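Local structure of transcriptional regulator (Rhodococcus sp., 2O0Y) at residues Gly111-Leu116 / Thr135-Ile140; Ala221-Gly226 / Arg245-Glu250. The protein probably binds DNA and regulates transcription as a member of the IclR family, joining a helix-turn-helix domain to a GAF-like C-terminal domain. All blocks are in the same frame, centred on the assembly; numbering follows the deposited sequence.

Contact 1: Gly111-Leu116 / Thr135-Ile140; sequences GETVNL and TVRSVI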
# COMPACT_ATOMS: atom_id res chain seq x y z
N GLY B 111 30.04 7.79 -15.21
CA GLY B 111 30.51 6.44 -15.54
C GLY B 111 30.02 5.41 -14.54
O GLY B 111 30.41 4.22 -14.60
N GLU B 112 29.14 5.85 -13.63
CA GLU B 112 28.61 5.00 -12.56
C GLU B 112 27.11 4.76 -12.69
O GLU B 112 26.40 5.58 -13.31
CB GLU B 112 28.91 5.62 -11.19
CG GLU B 112 30.36 5.95 -10.93
CD GLU B 112 31.31 4.79 -11.01
OE1 GLU B 112 30.86 3.64 -11.10
OE2 GLU B 112 32.54 5.04 -10.91
N THR B 113 26.65 3.63 -12.13
CA THR B 113 25.24 3.31 -12.05
C THR B 113 24.57 4.30 -11.12
O THR B 113 25.12 4.58 -10.04
CB THR B 113 25.03 1.89 -11.54
OG1 THR B 113 25.49 0.98 -12.57
CG2 THR B 113 23.48 1.63 -11.25
N VAL B 114 23.42 4.85 -11.54
CA VAL B 114 22.67 5.82 -10.77
C VAL B 114 21.43 5.10 -10.26
O VAL B 114 20.64 4.63 -11.06
CB VAL B 114 22.25 6.99 -11.63
CG1 VAL B 114 21.39 7.92 -10.83
CG2 VAL B 114 23.51 7.73 -12.14
N ASN B 115 21.25 5.05 -8.93
CA ASN B 115 20.10 4.36 -8.29
C ASN B 115 19.22 5.39 -7.61
O ASN B 115 19.74 6.27 -6.92
CB ASN B 115 20.63 3.42 -7.19
CG ASN B 115 21.37 2.22 -7.78
OD1 ASN B 115 20.88 1.58 -8.71
ND2 ASN B 115 22.56 1.95 -7.28
N LEU B 116 17.90 5.28 -7.75
CA LEU B 116 17.01 6.16 -7.00
C LEU B 116 16.42 5.27 -5.93
O LEU B 116 15.70 4.32 -6.26
CB LEU B 116 15.87 6.74 -7.86
CG LEU B 116 15.04 7.89 -7.25
CD1 LEU B 116 14.40 8.69 -8.36
CD2 LEU B 116 13.88 7.35 -6.46
N THR B 135 32.26 -2.19 -17.34
CA THR B 135 32.13 -3.66 -17.18
C THR B 135 32.09 -4.09 -15.71
O THR B 135 31.50 -5.13 -15.37
CB THR B 135 33.23 -4.40 -17.87
OG1 THR B 135 34.48 -3.99 -17.33
CG2 THR B 135 33.22 -4.11 -19.38
N VAL B 136 32.73 -3.30 -14.85
CA VAL B 136 32.57 -3.43 -13.39
C VAL B 136 31.75 -2.26 -12.82
O VAL B 136 32.15 -1.08 -12.92
CB VAL B 136 33.94 -3.60 -12.67
CG1 VAL B 136 33.75 -3.76 -11.18
CG2 VAL B 136 34.69 -4.78 -13.22
N ARG B 137 30.57 -2.55 -12.28
CA ARG B 137 29.70 -1.48 -11.88
C ARG B 137 28.79 -1.98 -10.80
O ARG B 137 28.83 -3.20 -10.47
CB ARG B 137 28.91 -0.95 -13.08
CG ARG B 137 27.88 -1.93 -13.70
CD ARG B 137 27.24 -1.24 -14.89
NE ARG B 137 26.23 -2.06 -15.58
CZ ARG B 137 26.43 -2.74 -16.69
NH1 ARG B 137 27.64 -2.81 -17.27
NH2 ARG B 137 25.42 -3.40 -17.21
N SER B 138 28.00 -1.08 -10.21
CA SER B 138 26.93 -1.49 -9.29
C SER B 138 25.77 -2.00 -10.10
O SER B 138 25.33 -1.37 -11.07
CB SER B 138 26.37 -0.33 -8.42
OG SER B 138 24.99 -0.64 -8.08
N VAL B 139 25.27 -3.17 -9.72
CA VAL B 139 24.14 -3.77 -10.44
C VAL B 139 23.06 -4.25 -9.45
O VAL B 139 22.41 -5.29 -9.69
CB VAL B 139 24.64 -4.92 -11.35
CG1 VAL B 139 25.51 -5.91 -10.57
CG2 VAL B 139 23.49 -5.64 -11.96
N ILE B 140 22.84 -3.50 -8.37
CA ILE B 140 21.78 -3.79 -7.37
C ILE B 140 20.39 -3.99 -8.00
O ILE B 140 19.92 -3.13 -8.75
CB ILE B 140 21.67 -2.64 -6.34
CG1 ILE B 140 22.91 -2.57 -5.48
CG2 ILE B 140 20.58 -2.90 -5.31
CD1 ILE B 140 22.62 -3.20 -4.10
O HOH W 1 28.77 1.72 -11.04
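In the GAF-like C-terminal domain, strand 113-120 meets the loop between strands 123-130 and 146-147, with Thr113 set against Arg137 and Ser138. Thr113 OG1 donates to Ser138 O at 2.8 Å; it lies in the carbonyl plane, with a C=O...OG1 angle of 146°. The rotamer that serves this bond places OG1 anti to the carbonyl carbon (chi1 -69°), while CG2 also packs on the same oxygen, 3.5 Å from Ser138 O. Arg137 runs extended across Thr113 at about a right angle, its CD 3.7 Å from Thr113 OG1; its guanidinium is held by Ala134 O and the carboxylate of Glu131. In this IclR C-terminal domain, strand 113-120 is an inner strand of the antiparallel sheet, and the loop lies over one face of it. A water joins the two backbones where they do not bond directly. It accepts from Thr113 N at 3.1 Å and from Ser138 N at 3.0 Å, and gives a proton to Glu112 OE1 at 2.8 Å. The other carboxylate oxygen, Glu112 OE2, is paired with Arg231 and Tyr240, which should keep the group fixed beside the water. A valine in place of Thr113 has no hydroxyl to offer, and the loop would probably be less firmly tied to the strand, with Ser138 O left without this donor. Further along, Asn115 ND2 approaches Ser138 OG no closer than 3.6 Å, the amide being anchored through OD1 to Gln129, whose NE2 also reaches Ile140 O.

Contact 2: Ala221-Gly226 / Arg245-Glu250; sequences AALTLG and RAAAEE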
# COMPACT_ATOMS: atom_id res chain seq x y z
N ALA B 221 13.61 10.57 -1.11
CA ALA B 221 14.38 9.57 -1.86
C ALA B 221 15.83 9.97 -1.79
O ALA B 221 16.15 11.05 -1.31
CB ALA B 221 13.91 9.49 -3.33
N ALA B 222 16.72 9.09 -2.25
CA ALA B 222 18.16 9.38 -2.21
C ALA B 222 18.72 9.08 -3.59
O ALA B 222 18.62 7.95 -4.09
CB ALA B 222 18.80 8.51 -1.18
N LEU B 223 19.23 10.10 -4.27
CA LEU B 223 19.82 9.91 -5.57
C LEU B 223 21.26 9.41 -5.35
O LEU B 223 22.09 10.13 -4.78
CB LEU B 223 19.84 11.22 -6.34
CG LEU B 223 20.42 11.16 -7.76
CD1 LEU B 223 19.43 10.38 -8.70
CD2 LEU B 223 20.61 12.54 -8.33
N THR B 224 21.58 8.22 -5.85
CA THR B 224 22.79 7.57 -5.41
C THR B 224 23.68 7.03 -6.55
O THR B 224 23.19 6.32 -7.42
CB THR B 224 22.41 6.43 -4.46
OG1 THR B 224 21.59 6.98 -3.40
CG2 THR B 224 23.65 5.79 -3.83
N LEU B 225 25.00 7.29 -6.48
CA LEU B 225 26.00 6.61 -7.34
C LEU B 225 26.62 5.47 -6.55
O LEU B 225 26.94 5.66 -5.41
CB LEU B 225 27.14 7.57 -7.69
CG LEU B 225 26.86 8.89 -8.40
CD1 LEU B 225 28.20 9.52 -8.72
CD2 LEU B 225 26.07 8.65 -9.70
N GLY B 226 26.75 4.28 -7.12
CA GLY B 226 27.51 3.22 -6.46
C GLY B 226 28.40 2.59 -7.49
O GLY B 226 27.99 2.46 -8.66
N ARG B 245 25.11 16.60 -7.34
CA ARG B 245 24.45 17.73 -6.67
C ARG B 245 23.51 18.42 -7.61
O ARG B 245 22.39 18.71 -7.23
CB ARG B 245 25.47 18.78 -6.19
CG ARG B 245 24.81 19.86 -5.34
CD ARG B 245 25.80 21.03 -5.00
NE ARG B 245 26.90 20.61 -4.14
CZ ARG B 245 26.79 20.33 -2.84
NH1 ARG B 245 25.62 20.43 -2.23
NH2 ARG B 245 27.86 19.99 -2.13
N ALA B 246 23.96 18.72 -8.83
CA ALA B 246 23.12 19.40 -9.83
C ALA B 246 21.91 18.56 -10.19
O ALA B 246 20.81 19.09 -10.31
CB ALA B 246 23.93 19.72 -11.07
N ALA B 247 22.12 17.27 -10.41
CA ALA B 247 21.03 16.36 -10.81
C ALA B 247 19.99 16.29 -9.73
O ALA B 247 18.78 16.34 -10.00
CB ALA B 247 21.62 14.95 -11.04
N ALA B 248 20.43 16.14 -8.48
CA ALA B 248 19.48 16.09 -7.36
C ALA B 248 18.62 17.38 -7.30
O ALA B 248 17.40 17.36 -7.11
CB ALA B 248 20.24 15.86 -6.03
N GLU B 249 19.28 18.51 -7.47
CA GLU B 249 18.62 19.80 -7.41
C GLU B 249 17.55 19.84 -8.50
O GLU B 249 16.42 20.24 -8.25
CB GLU B 249 19.64 20.92 -7.60
CG GLU B 249 20.58 21.09 -6.39
CD GLU B 249 21.64 22.20 -6.53
OE1 GLU B 249 21.77 22.81 -7.63
OE2 GLU B 249 22.37 22.46 -5.52
N GLU B 250 17.94 19.47 -9.73
CA GLU B 250 17.04 19.47 -10.90
C GLU B 250 15.85 18.52 -10.72
O GLU B 250 14.75 18.86 -11.06
CB GLU B 250 17.82 19.08 -12.15
CG GLU B 250 18.82 20.19 -12.59
CD GLU B 250 19.89 19.68 -13.53
OE1 GLU B 250 19.68 18.68 -14.22
OE2 GLU B 250 20.98 20.30 -13.59
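Segment 221-226 of strand 219-228 and segment 245-250 of helix 237-254 come nearest at Leu223 and Ala248, whose CA atoms are 6.4 Å apart, close enough for one leucine to span the interval. The helix keeps regular i to i+4 bonding here, with Glu249 N to Arg245 O at 3.1 Å and Glu250 N to Ala246 O at 3.0 Å. Leu223 points its CB toward the helix, and CG anti to the backbone N (chi1 -179°) carries the branch outward, so that CD2 alone makes the touch. This methyl sits 3.8 Å from Ala247 CB and 4.1 Å from Ala248 CB, and it approaches the backbone still more closely, at 3.6 Å from Ala248 N. The two small alanine side chains let the methyl come down to the helix backbone; the side-chain contacts themselves are apolar. The same leucine also meets Thr244 and Ile251 of the helix, one turn to either side of Ala247 and Ala248. Around this point, Leu106 of helix 97-110 and Val114 of strand 113-120 close on Leu223, Ile102 of helix 97-110 packs on Ala247, and Phe210 and Leu212 of strand 205-213 receive Ala248, placing helix 237-254 beside helix 97-110 on one face of the antiparallel sheet.

In the fold
Contacts 1 and 2 lie in series along the chain, with centres about 14 Å apart, within the IclR C-terminal domain. They share the six-stranded antiparallel sheet, in which strands 113-120 and 219-228 are neighbours, joined by a probable hydrogen bond from Asn115 N to Thr224 O. The two faces are used differently: Val114 of contact 1 and Leu223 and Leu225 of contact 2 belong to the apolar layer beneath helices 97-110 and 237-254, whereas Thr113 and Asn115 turn to the 135-140 loop. Ser138 CB also packs against Gly226 O. Together the contacts join layers on opposite faces of one sheet, so that this strand pair lies between the two helices and, at one end, the loop.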